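Local coordinates for oxidoreductase (Azotobacter vinelandii, PDB 7D5M), which binds NAD+ through a Rossmann-fold domain and, as an inositol dehydrogenase homolog of the Gfo/Idh/MocA family, probably oxidises a polyol or sugar-like substrate, at residues A[139-144]-A[335-340]; A[195-200]-A[238-243]; A[341-346]-A[353-358]. All blocks are in the same frame, centred on the assembly; numbering follows the deposited sequence.

Interaction 1 (A[139-144]-A[335-340]); sequences GVTYGY and NLYYRF. With NAD (nicotinamide-adenine-dinucleotide), chain B.
Phe-340, Leu-336 and Tyr-337 of helix 329-349 pack against the end of strand 138-140 and the turn that follows it, a buried apolar contact beside the NAD pocket that joins the last strand of the parallel Rossmann sheet to a helix from the C-terminal part of the chain. Gly-139 lies over one face of the Phe-340 ring in a CH-pi contact, its CA 3.9 Å from the ring centroid and 28° off the normal. The fit is close, with Gly-139 CA only 3.5 Å from Phe-340 CE1. Val-140 O and Thr-141 CG2 sit at the edge of the same ring, Val-140 O being 4.0 Å from Phe-340 CZ.

Thr-141 and Tyr-142 are the centres of successive inverse gamma turns, and these turn the chain past Leu-336. With its CG anti to the carbonyl carbon (chi1 -65°), Leu-336 sends CD1 to Tyr-142 O, 3.5 Å away, and to Gly-143 CA at 3.8 Å. Thr-141 CG2 meets Tyr-337 CE2 at 4.1 Å, while Tyr-337 OH is hydrogen-bonded to Ser-89 OG and His-29 ND1. On Thr-141 the polar branch OG1 is hydrogen-bonded to Glu-114, and Thr-141 O lies 2.8 Å from the carboxamide oxygen O7N of NAD.

Between these two segments the fit rests on apolar contact, although just past the turn Asn-335 ND2 is hydrogen-bonded to Gly-146 O. The backbone of Thr-141 borders the carboxamide, consistent with the helix backing the nicotinamide end of the pocket.

Interaction 2 (A[195-200]-A[238-243]); sequences RLAGPS and APLEDN
Leu-240 and Glu-241, in the loop between strands 223-231 and 243-250, meet the chain where it leaves the short helix 194-197. Leu-240, which follows Pro-239 and its cis peptide bond, lays its side chain along the backbone of 198-200. With CG anti to the carbonyl carbon (chi1 -86°), Leu-240 places that CG 3.9 Å from Ser-200 C and its CD1 3.8 Å from Gly-198 O. The other branch, Leu-240 CD2, lies 4.4 Å from Ala-197 CB, and Ala-197 in turn is close to Trp-190 of the NAD site. Gly-198, with positive phi, ends the helix and starts the bend that carries the backbone past this leucine.

Glu-241 comes next, its chain bent at chi2 (-66°) so that the carboxylate lies against Ser-200. Glu-241 OE2 is 3.3 Å from Ser-200 CB and accepts a weak hydrogen bond from Ser-200 OG at 3.4 Å, a hydroxyl whose stronger partner is Gly-204. Glu-241 OE1 forms a salt bridge with Arg-230, which also bonds Pro-199 O, and OE2 takes the backbone N of Leu-203. A glutamine in its place would probably weaken the hold on Arg-230, leaving that guanidinium without its charged mate beside Pro-199.

A buried carboxylate with bonds to several groups thus ties the loop to strand 223-231 through Arg-230 and to the start of helix 202-217, and the weak serine bond is probably a minor share of that grip.

Interaction 3 (A[341-346]-A[353-358]); sequences AMAMDA and ALLAGL
Helix segments 341-346 and 353-357 run roughly antiparallel, at 149° between their N-to-C directions, and their axes approach to 9.2 Å. They belong to consecutive helices, 329-349 and 352-357, so this is a helical hairpin with a very short connection. Ala-343 and Leu-355 have the nearest CA atoms, 5.8 Å apart, consistent with the small side chain of Ala-343.

The first helix offers Met-342, Ala-343 and Ala-346; the second answers with Leu-354, Leu-355 and, just past its end, Leu-358. Leu-355 lies over the first helix between its two alanines, with Leu-355 CG 3.8 Å from Ala-346 CB. Ala-343 O, whose hydrogen bond comes from Thr-347 OG1, is touched by the methyl Leu-355 CD2 at 3.5 Å. Leu-358 drops CD1 onto the backbone at Ala-343, 3.7 Å from its CA, and the same methyl is 4.1 Å from Met-342 CB.

Leu-354 approaches on the other flank. Its CG is anti to the backbone N (chi1 -175°), which swings Leu-354 CD2 out to Ala-346 CB at 4.1 Å and to the terminal methyl of Met-342, CE, at 4.2 Å. The methionine chain is extended to SD and then bends at chi3 (78°), which brings that methyl against Leu-354.

No hydrogen bond crosses between the two segments. The leucines of 353-358 pack on Ala-343 and Ala-346, with Met-342 at the flank, so the hairpin is closed by side chains meeting through apolar contacts in a partly buried interface away from the cofactor.

Helix 329-349 is shared by interactions 1 and 3: residues 335-340 face the Rossmann sheet beside the NAD pocket, and the next turns, 341-346, take up the hairpin with 353-358. Interaction 3 follows interaction 1 in series along the chain; their centres are about 13 Å apart, and they touch where Arg-339 O meets Leu-358 CD1. Interaction 2 is nested inside the loop closed by interaction 1, yet lies about 26 Å from it between centres, with no touch. Its centre is about 36 Å from that of interaction 3, across the centre of the chain. Only interaction 1 joins the Rossmann and C-terminal parts, whereas interactions 2 and 3 pack within the latter.

Interaction 1 (A[139-144]-A[335-340])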
loop_
_atom_site.group_PDB
_atom_site.type_symbol
_atom_site.label_atom_id
_atom_site.label_comp_id
_atom_site.label_asym_id
_atom_site.label_seq_id
_atom_site.Cartn_x
_atom_site.Cartn_y
_atom_site.Cartn_z
ATOM N N GLY A 139 -6.295 -0.548 -36.338
ATOM C CA GLY A 139 -6.141 -0.483 -34.874
ATOM C C GLY A 139 -4.741 -0.913 -34.486
ATOM O O GLY A 139 -4.164 -1.752 -35.201
ATOM N N VAL A 140 -4.207 -0.365 -33.395
ATOM C CA VAL A 140 -2.910 -0.809 -32.819
ATOM C C VAL A 140 -3.155 -1.150 -31.347
ATOM O O VAL A 140 -3.820 -0.367 -30.652
ATOM C CB VAL A 140 -1.811 0.244 -33.031
ATOM C CG1 VAL A 140 -0.489 -0.192 -32.436
ATOM C CG2 VAL A 140 -1.644 0.559 -34.506
ATOM N N THR A 141 -2.666 -2.302 -30.885
ATOM C CA THR A 141 -3.068 -2.858 -29.561
ATOM C C THR A 141 -2.209 -2.243 -28.454
ATOM O O THR A 141 -1.538 -2.992 -27.707
ATOM C CB THR A 141 -3.131 -4.390 -29.597
ATOM O OG1 THR A 141 -2.091 -4.894 -30.417
ATOM C CG2 THR A 141 -4.436 -4.902 -30.160
ATOM N N TYR A 142 -2.312 -0.922 -28.286
ATOM C CA TYR A 142 -1.899 -0.217 -27.048
ATOM C C TYR A 142 -2.992 -0.471 -26.002
ATOM O O TYR A 142 -3.797 0.423 -25.698
ATOM C CB TYR A 142 -1.678 1.268 -27.324
ATOM C CG TYR A 142 -0.435 1.583 -28.114
ATOM C CD1 TYR A 142 0.827 1.299 -27.617
ATOM C CD2 TYR A 142 -0.518 2.215 -29.345
ATOM C CE1 TYR A 142 1.976 1.615 -28.328
ATOM C CE2 TYR A 142 0.617 2.541 -30.067
ATOM C CZ TYR A 142 1.869 2.251 -29.554
ATOM O OH TYR A 142 3.006 2.566 -30.245
ATOM N N GLY A 143 -3.046 -1.709 -25.523
ATOM C CA GLY A 143 -4.199 -2.296 -24.828
ATOM C C GLY A 143 -4.489 -1.576 -23.526
ATOM O O GLY A 143 -5.659 -1.507 -23.151
ATOM N N TYR A 144 -3.461 -1.046 -22.861
ATOM C CA TYR A 144 -3.625 -0.413 -21.525
ATOM C C TYR A 144 -4.520 0.819 -21.654
ATOM O O TYR A 144 -5.153 1.217 -20.674
ATOM C CB TYR A 144 -2.266 -0.075 -20.914
ATOM C CG TYR A 144 -1.390 -1.291 -20.787
ATOM C CD1 TYR A 144 -1.597 -2.212 -19.770
ATOM C CD2 TYR A 144 -0.425 -1.580 -21.742
ATOM C CE1 TYR A 144 -0.825 -3.356 -19.664
ATOM C CE2 TYR A 144 0.353 -2.726 -21.653
ATOM C CZ TYR A 144 0.145 -3.618 -20.616
ATOM O OH TYR A 144 0.890 -4.753 -20.509
ATOM N N ASN A 335 -12.468 -3.204 -24.619
ATOM C CA ASN A 335 -12.884 -1.799 -24.840
ATOM C C ASN A 335 -12.264 -1.271 -26.141
ATOM O O ASN A 335 -12.950 -0.531 -26.854
ATOM C CB ASN A 335 -12.551 -0.939 -23.622
ATOM C CG ASN A 335 -13.358 -1.365 -22.420
ATOM O OD1 ASN A 335 -14.438 -1.936 -22.585
ATOM N ND2 ASN A 335 -12.852 -1.093 -21.223
ATOM N N LEU A 336 -11.029 -1.647 -26.473
ATOM C CA LEU A 336 -10.436 -1.248 -27.774
ATOM C C LEU A 336 -11.132 -2.011 -28.901
ATOM O O LEU A 336 -11.475 -1.382 -29.910
ATOM C CB LEU A 336 -8.938 -1.547 -27.810
ATOM C CG LEU A 336 -8.057 -0.773 -26.833
ATOM C CD1 LEU A 336 -6.628 -0.816 -27.334
ATOM C CD2 LEU A 336 -8.524 0.656 -26.618
ATOM N N TYR A 337 -11.288 -3.325 -28.751
ATOM C CA TYR A 337 -11.735 -4.196 -29.868
ATOM C C TYR A 337 -13.178 -3.844 -30.264
ATOM O O TYR A 337 -13.472 -3.882 -31.472
ATOM C CB TYR A 337 -11.518 -5.682 -29.555
ATOM C CG TYR A 337 -10.339 -6.288 -30.279
ATOM C CD1 TYR A 337 -10.468 -6.719 -31.588
ATOM C CD2 TYR A 337 -9.091 -6.423 -29.685
ATOM C CE1 TYR A 337 -9.412 -7.281 -32.282
ATOM C CE2 TYR A 337 -8.019 -6.985 -30.367
ATOM C CZ TYR A 337 -8.178 -7.416 -31.676
ATOM O OH TYR A 337 -7.147 -7.985 -32.380
ATOM N N TYR A 338 -14.076 -3.496 -29.335
ATOM C CA TYR A 338 -15.458 -3.143 -29.763
ATOM C C TYR A 338 -15.391 -1.819 -30.530
ATOM O O TYR A 338 -16.159 -1.661 -31.482
ATOM C CB TYR A 338 -16.493 -3.141 -28.634
ATOM C CG TYR A 338 -16.634 -1.840 -27.889
ATOM C CD1 TYR A 338 -17.227 -0.733 -28.477
ATOM C CD2 TYR A 338 -16.205 -1.723 -26.577
ATOM C CE1 TYR A 338 -17.340 0.472 -27.803
ATOM C CE2 TYR A 338 -16.323 -0.528 -25.884
ATOM C CZ TYR A 338 -16.898 0.573 -26.495
ATOM O OH TYR A 338 -17.018 1.754 -25.823
ATOM N N ARG A 339 -14.481 -0.913 -30.156
ATOM C CA ARG A 339 -14.318 0.377 -30.878
ATOM C C ARG A 339 -13.754 0.093 -32.272
ATOM O O ARG A 339 -14.205 0.736 -33.254
ATOM C CB ARG A 339 -13.441 1.342 -30.085
ATOM C CG ARG A 339 -14.116 1.883 -28.834
ATOM C CD ARG A 339 -13.146 2.793 -28.109
ATOM N NE ARG A 339 -13.756 3.594 -27.058
ATOM C CZ ARG A 339 -14.127 3.143 -25.874
ATOM N NH1 ARG A 339 -13.996 1.856 -25.586
ATOM N NH2 ARG A 339 -14.647 3.975 -24.984
ATOM N N PHE A 340 -12.781 -0.812 -32.373
ATOM C CA PHE A 340 -12.247 -1.246 -33.688
ATOM C C PHE A 340 -13.411 -1.724 -34.568
ATOM O O PHE A 340 -13.497 -1.277 -35.732
ATOM C CB PHE A 340 -11.186 -2.341 -33.567
ATOM C CG PHE A 340 -9.924 -1.968 -32.831
ATOM C CD1 PHE A 340 -9.473 -0.661 -32.789
ATOM C CD2 PHE A 340 -9.169 -2.943 -32.205
ATOM C CE1 PHE A 340 -8.307 -0.329 -32.118
ATOM C CE2 PHE A 340 -7.997 -2.611 -31.539
ATOM C CZ PHE A 340 -7.565 -1.303 -31.503
HETATM P PA NAD B . 5.286 -15.221 -29.802
HETATM O O1A NAD B . 6.626 -15.592 -30.357
HETATM O O2A NAD B . 4.885 -15.654 -28.427
HETATM O O5B NAD B . 4.157 -15.688 -30.846
HETATM C C5B NAD B . 4.358 -15.638 -32.293
HETATM C C4B NAD B . 3.241 -16.421 -32.939
HETATM O O4B NAD B . 3.163 -16.108 -34.354
HETATM C C3B NAD B . 3.392 -17.946 -32.874
HETATM O O3B NAD B . 2.109 -18.548 -32.778
HETATM C C2B NAD B . 4.077 -18.252 -34.210
HETATM O O2B NAD B . 3.934 -19.582 -34.655
HETATM C C1B NAD B . 3.303 -17.296 -35.107
HETATM N N9A NAD B . 3.966 -16.946 -36.354
HETATM C C8A NAD B . 5.272 -16.556 -36.500
HETATM N N7A NAD B . 5.578 -16.230 -37.731
HETATM C C5A NAD B . 4.397 -16.396 -38.438
HETATM C C6A NAD B . 4.075 -16.192 -39.794
HETATM N N6A NAD B . 4.942 -15.737 -40.702
HETATM N N1A NAD B . 2.797 -16.440 -40.173
HETATM C C2A NAD B . 1.933 -16.891 -39.250
HETATM N N3A NAD B . 2.120 -17.105 -37.946
HETATM C C4A NAD B . 3.391 -16.836 -37.598
HETATM O O3 NAD B . 5.119 -13.612 -29.839
HETATM P PN NAD B . 4.186 -12.656 -28.919
HETATM O O1N NAD B . 4.892 -12.354 -27.627
HETATM O O2N NAD B . 2.806 -13.241 -28.865
HETATM O O5D NAD B . 4.172 -11.298 -29.770
HETATM C C5D NAD B . 3.645 -11.243 -31.097
HETATM C C4D NAD B . 3.454 -9.786 -31.414
HETATM O O4D NAD B . 2.592 -9.200 -30.406
HETATM C C3D NAD B . 4.746 -8.959 -31.382
HETATM O O3D NAD B . 4.684 -7.946 -32.370
HETATM C C2D NAD B . 4.748 -8.373 -29.966
HETATM O O2D NAD B . 5.482 -7.162 -29.863
HETATM C C1D NAD B . 3.253 -8.114 -29.769
HETATM N N1N NAD B . 2.811 -8.067 -28.342
HETATM C C2N NAD B . 2.063 -6.994 -27.909
HETATM C C3N NAD B . 1.675 -6.889 -26.572
HETATM C C7N NAD B . 0.724 -5.768 -26.211
HETATM O O7N NAD B . 0.136 -5.170 -27.118
HETATM N N7N NAD B . 0.545 -5.503 -24.921
HETATM C C4N NAD B . 2.164 -7.823 -25.652
HETATM C C5N NAD B . 2.934 -8.893 -26.104
HETATM C C6N NAD B . 3.111 -9.067 -27.460
#

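Interaction 2 (A[195-200]-A[238-243])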
loop_
_atom_site.group_PDB
_atom_site.type_symbol
_atom_site.label_atom_id
_atom_site.label_comp_id
_atom_site.label_asym_id
_atom_site.label_seq_id
_atom_site.Cartn_x
_atom_site.Cartn_y
_atom_site.Cartn_z
ATOM N N ARG A 195 17.422 -8.545 -36.574
ATOM C CA ARG A 195 16.874 -9.042 -37.868
ATOM C C ARG A 195 15.351 -9.233 -37.751
ATOM O O ARG A 195 14.637 -8.880 -38.711
ATOM C CB ARG A 195 17.551 -10.357 -38.279
ATOM C CG ARG A 195 19.056 -10.265 -38.499
ATOM C CD ARG A 195 19.643 -11.612 -38.888
ATOM N NE ARG A 195 19.211 -12.068 -40.209
ATOM C CZ ARG A 195 19.462 -13.275 -40.728
ATOM N NH1 ARG A 195 20.142 -14.177 -40.037
ATOM N NH2 ARG A 195 19.029 -13.578 -41.942
ATOM N N LEU A 196 14.878 -9.755 -36.612
ATOM C CA LEU A 196 13.465 -10.175 -36.393
ATOM C C LEU A 196 12.706 -9.131 -35.567
ATOM O O LEU A 196 11.470 -9.043 -35.744
ATOM C CB LEU A 196 13.438 -11.522 -35.660
ATOM C CG LEU A 196 14.161 -12.685 -36.341
ATOM C CD1 LEU A 196 14.141 -13.913 -35.441
ATOM C CD2 LEU A 196 13.545 -13.010 -37.693
ATOM N N ALA A 197 13.395 -8.430 -34.657
ATOM C CA ALA A 197 12.810 -7.479 -33.677
ATOM C C ALA A 197 12.942 -6.037 -34.179
ATOM O O ALA A 197 11.985 -5.251 -33.949
ATOM C CB ALA A 197 13.477 -7.637 -32.332
ATOM N N GLY A 198 14.076 -5.707 -34.811
ATOM C CA GLY A 198 14.363 -4.370 -35.364
ATOM C C GLY A 198 15.443 -3.643 -34.568
ATOM O O GLY A 198 16.352 -4.274 -34.030
ATOM N N PRO A 199 15.385 -2.293 -34.504
ATOM C CA PRO A 199 16.477 -1.478 -33.969
ATOM C C PRO A 199 16.554 -1.364 -32.439
ATOM O O PRO A 199 17.533 -0.835 -31.918
ATOM C CB PRO A 199 16.194 -0.079 -34.545
ATOM C CG PRO A 199 14.703 -0.044 -34.803
ATOM C CD PRO A 199 14.282 -1.479 -35.034
ATOM N N SER A 200 15.526 -1.826 -31.736
ATOM C CA SER A 200 15.484 -1.694 -30.261
ATOM C C SER A 200 14.837 -2.924 -29.639
ATOM O O SER A 200 14.105 -3.660 -30.340
ATOM C CB SER A 200 14.798 -0.414 -29.868
ATOM O OG SER A 200 13.483 -0.650 -29.411
ATOM N N ALA A 238 23.411 -6.786 -26.998
ATOM C CA ALA A 238 23.976 -5.637 -27.736
ATOM C C ALA A 238 23.905 -5.930 -29.234
ATOM O O ALA A 238 24.219 -7.041 -29.650
ATOM C CB ALA A 238 25.393 -5.366 -27.287
ATOM N N PRO A 239 23.509 -4.959 -30.087
ATOM C CA PRO A 239 23.238 -3.579 -29.667
ATOM C C PRO A 239 21.838 -3.261 -29.104
ATOM O O PRO A 239 21.588 -2.094 -28.812
ATOM C CB PRO A 239 23.393 -2.828 -30.999
ATOM C CG PRO A 239 22.824 -3.799 -31.998
ATOM C CD PRO A 239 23.365 -5.138 -31.545
ATOM N N LEU A 240 20.960 -4.265 -28.974
ATOM C CA LEU A 240 19.574 -4.059 -28.480
ATOM C C LEU A 240 19.629 -3.875 -26.961
ATOM O O LEU A 240 20.352 -4.636 -26.286
ATOM C CB LEU A 240 18.669 -5.222 -28.891
ATOM C CG LEU A 240 18.035 -5.092 -30.280
ATOM C CD1 LEU A 240 19.038 -4.625 -31.308
ATOM C CD2 LEU A 240 17.380 -6.394 -30.714
ATOM N N GLU A 241 18.914 -2.865 -26.477
ATOM C CA GLU A 241 18.940 -2.397 -25.069
ATOM C C GLU A 241 17.912 -3.159 -24.224
ATOM O O GLU A 241 16.773 -3.343 -24.683
ATOM C CB GLU A 241 18.724 -0.880 -25.029
ATOM C CG GLU A 241 17.286 -0.398 -25.209
ATOM C CD GLU A 241 16.629 -0.641 -26.555
ATOM O OE1 GLU A 241 17.350 -0.838 -27.556
ATOM O OE2 GLU A 241 15.388 -0.626 -26.602
ATOM N N ASP A 242 18.285 -3.530 -22.995
ATOM C CA ASP A 242 17.334 -4.093 -22.002
ATOM C C ASP A 242 17.038 -3.054 -20.918
ATOM O O ASP A 242 16.295 -3.383 -19.974
ATOM C CB ASP A 242 17.816 -5.431 -21.439
ATOM C CG ASP A 242 19.245 -5.437 -20.925
ATOM O OD1 ASP A 242 19.784 -4.351 -20.647
ATOM O OD2 ASP A 242 19.802 -6.536 -20.804
ATOM N N ASN A 243 17.556 -1.838 -21.082
ATOM C CA ASN A 243 17.298 -0.708 -20.159
ATOM C C ASN A 243 17.503 0.586 -20.930
ATOM O O ASN A 243 18.442 0.637 -21.745
ATOM C CB ASN A 243 18.221 -0.784 -18.947
ATOM C CG ASN A 243 17.750 0.123 -17.835
ATOM O OD1 ASN A 243 16.735 -0.160 -17.204
ATOM N ND2 ASN A 243 18.464 1.216 -17.607
#

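Interaction 3 (A[341-346]-A[353-358])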
loop_
_atom_site.group_PDB
_atom_site.type_symbol
_atom_site.label_atom_id
_atom_site.label_comp_id
_atom_site.label_asym_id
_atom_site.label_seq_id
_atom_site.Cartn_x
_atom_site.Cartn_y
_atom_site.Cartn_z
ATOM N N ALA A 341 -14.274 -2.601 -34.050
ATOM C CA ALA A 341 -15.421 -3.168 -34.796
ATOM C C ALA A 341 -16.371 -2.034 -35.209
ATOM O O ALA A 341 -16.793 -1.994 -36.374
ATOM C CB ALA A 341 -16.123 -4.220 -33.968
ATOM N N MET A 342 -16.711 -1.128 -34.298
ATOM C CA MET A 342 -17.624 -0.000 -34.642
ATOM C C MET A 342 -17.007 0.860 -35.754
ATOM O O MET A 342 -17.757 1.289 -36.653
ATOM C CB MET A 342 -17.922 0.868 -33.420
ATOM C CG MET A 342 -18.795 0.154 -32.415
ATOM S SD MET A 342 -19.145 1.168 -30.965
ATOM C CE MET A 342 -20.425 2.246 -31.607
ATOM N N ALA A 343 -15.695 1.114 -35.708
ATOM C CA ALA A 343 -14.991 1.974 -36.688
ATOM C C ALA A 343 -15.001 1.290 -38.059
ATOM O O ALA A 343 -15.253 1.969 -39.081
ATOM C CB ALA A 343 -13.582 2.261 -36.216
ATOM N N MET A 344 -14.735 -0.013 -38.090
ATOM C CA MET A 344 -14.696 -0.807 -39.339
ATOM C C MET A 344 -16.095 -0.807 -39.964
ATOM O O MET A 344 -16.220 -0.510 -41.179
ATOM C CB MET A 344 -14.242 -2.236 -39.052
ATOM C CG MET A 344 -12.794 -2.296 -38.625
ATOM S SD MET A 344 -12.337 -3.950 -38.097
ATOM C CE MET A 344 -10.680 -3.635 -37.486
ATOM N N ASP A 345 -17.109 -1.101 -39.156
ATOM C CA ASP A 345 -18.527 -1.144 -39.602
ATOM C C ASP A 345 -18.951 0.252 -40.075
ATOM O O ASP A 345 -19.580 0.321 -41.157
ATOM C CB ASP A 345 -19.444 -1.657 -38.491
ATOM C CG ASP A 345 -20.908 -1.618 -38.884
ATOM O OD1 ASP A 345 -21.307 -2.445 -39.718
ATOM O OD2 ASP A 345 -21.607 -0.732 -38.380
ATOM N N ALA A 346 -18.611 1.304 -39.324
ATOM C CA ALA A 346 -18.940 2.715 -39.648
ATOM C C ALA A 346 -18.293 3.090 -40.986
ATOM O O ALA A 346 -18.922 3.858 -41.759
ATOM C CB ALA A 346 -18.511 3.654 -38.552
ATOM N N ALA A 353 -20.173 10.660 -38.963
ATOM C CA ALA A 353 -20.472 11.248 -37.638
ATOM C C ALA A 353 -19.987 10.293 -36.540
ATOM O O ALA A 353 -19.338 10.754 -35.582
ATOM C CB ALA A 353 -21.952 11.527 -37.518
ATOM N N LEU A 354 -20.271 8.996 -36.679
ATOM C CA LEU A 354 -19.859 7.993 -35.662
ATOM C C LEU A 354 -18.329 7.870 -35.667
ATOM O O LEU A 354 -17.731 7.923 -34.577
ATOM C CB LEU A 354 -20.529 6.648 -35.948
ATOM C CG LEU A 354 -20.275 5.575 -34.889
ATOM C CD1 LEU A 354 -20.762 6.037 -33.520
ATOM C CD2 LEU A 354 -20.943 4.272 -35.278
ATOM N N LEU A 355 -17.727 7.727 -36.849
ATOM C CA LEU A 355 -16.251 7.624 -37.028
ATOM C C LEU A 355 -15.531 8.744 -36.269
ATOM O O LEU A 355 -14.586 8.424 -35.523
ATOM C CB LEU A 355 -15.904 7.678 -38.517
ATOM C CG LEU A 355 -15.851 6.327 -39.222
ATOM C CD1 LEU A 355 -15.575 6.515 -40.706
ATOM C CD2 LEU A 355 -14.799 5.424 -38.591
ATOM N N ALA A 356 -15.964 9.995 -36.443
ATOM C CA ALA A 356 -15.280 11.199 -35.916
ATOM C C ALA A 356 -15.329 11.223 -34.383
ATOM O O ALA A 356 -14.393 11.787 -33.780
ATOM C CB ALA A 356 -15.889 12.447 -36.506
ATOM N N GLY A 357 -16.375 10.650 -33.778
ATOM C CA GLY A 357 -16.546 10.593 -32.312
ATOM C C GLY A 357 -15.811 9.421 -31.667
ATOM O O GLY A 357 -15.674 9.438 -30.439
ATOM N N LEU A 358 -15.379 8.424 -32.447
ATOM C CA LEU A 358 -14.659 7.232 -31.921
ATOM C C LEU A 358 -13.197 7.598 -31.649
ATOM O O LEU A 358 -12.562 8.217 -32.522
ATOM C CB LEU A 358 -14.737 6.069 -32.912
ATOM C CG LEU A 358 -16.099 5.392 -33.035
ATOM C CD1 LEU A 358 -16.110 4.443 -34.222
ATOM C CD2 LEU A 358 -16.468 4.661 -31.750
#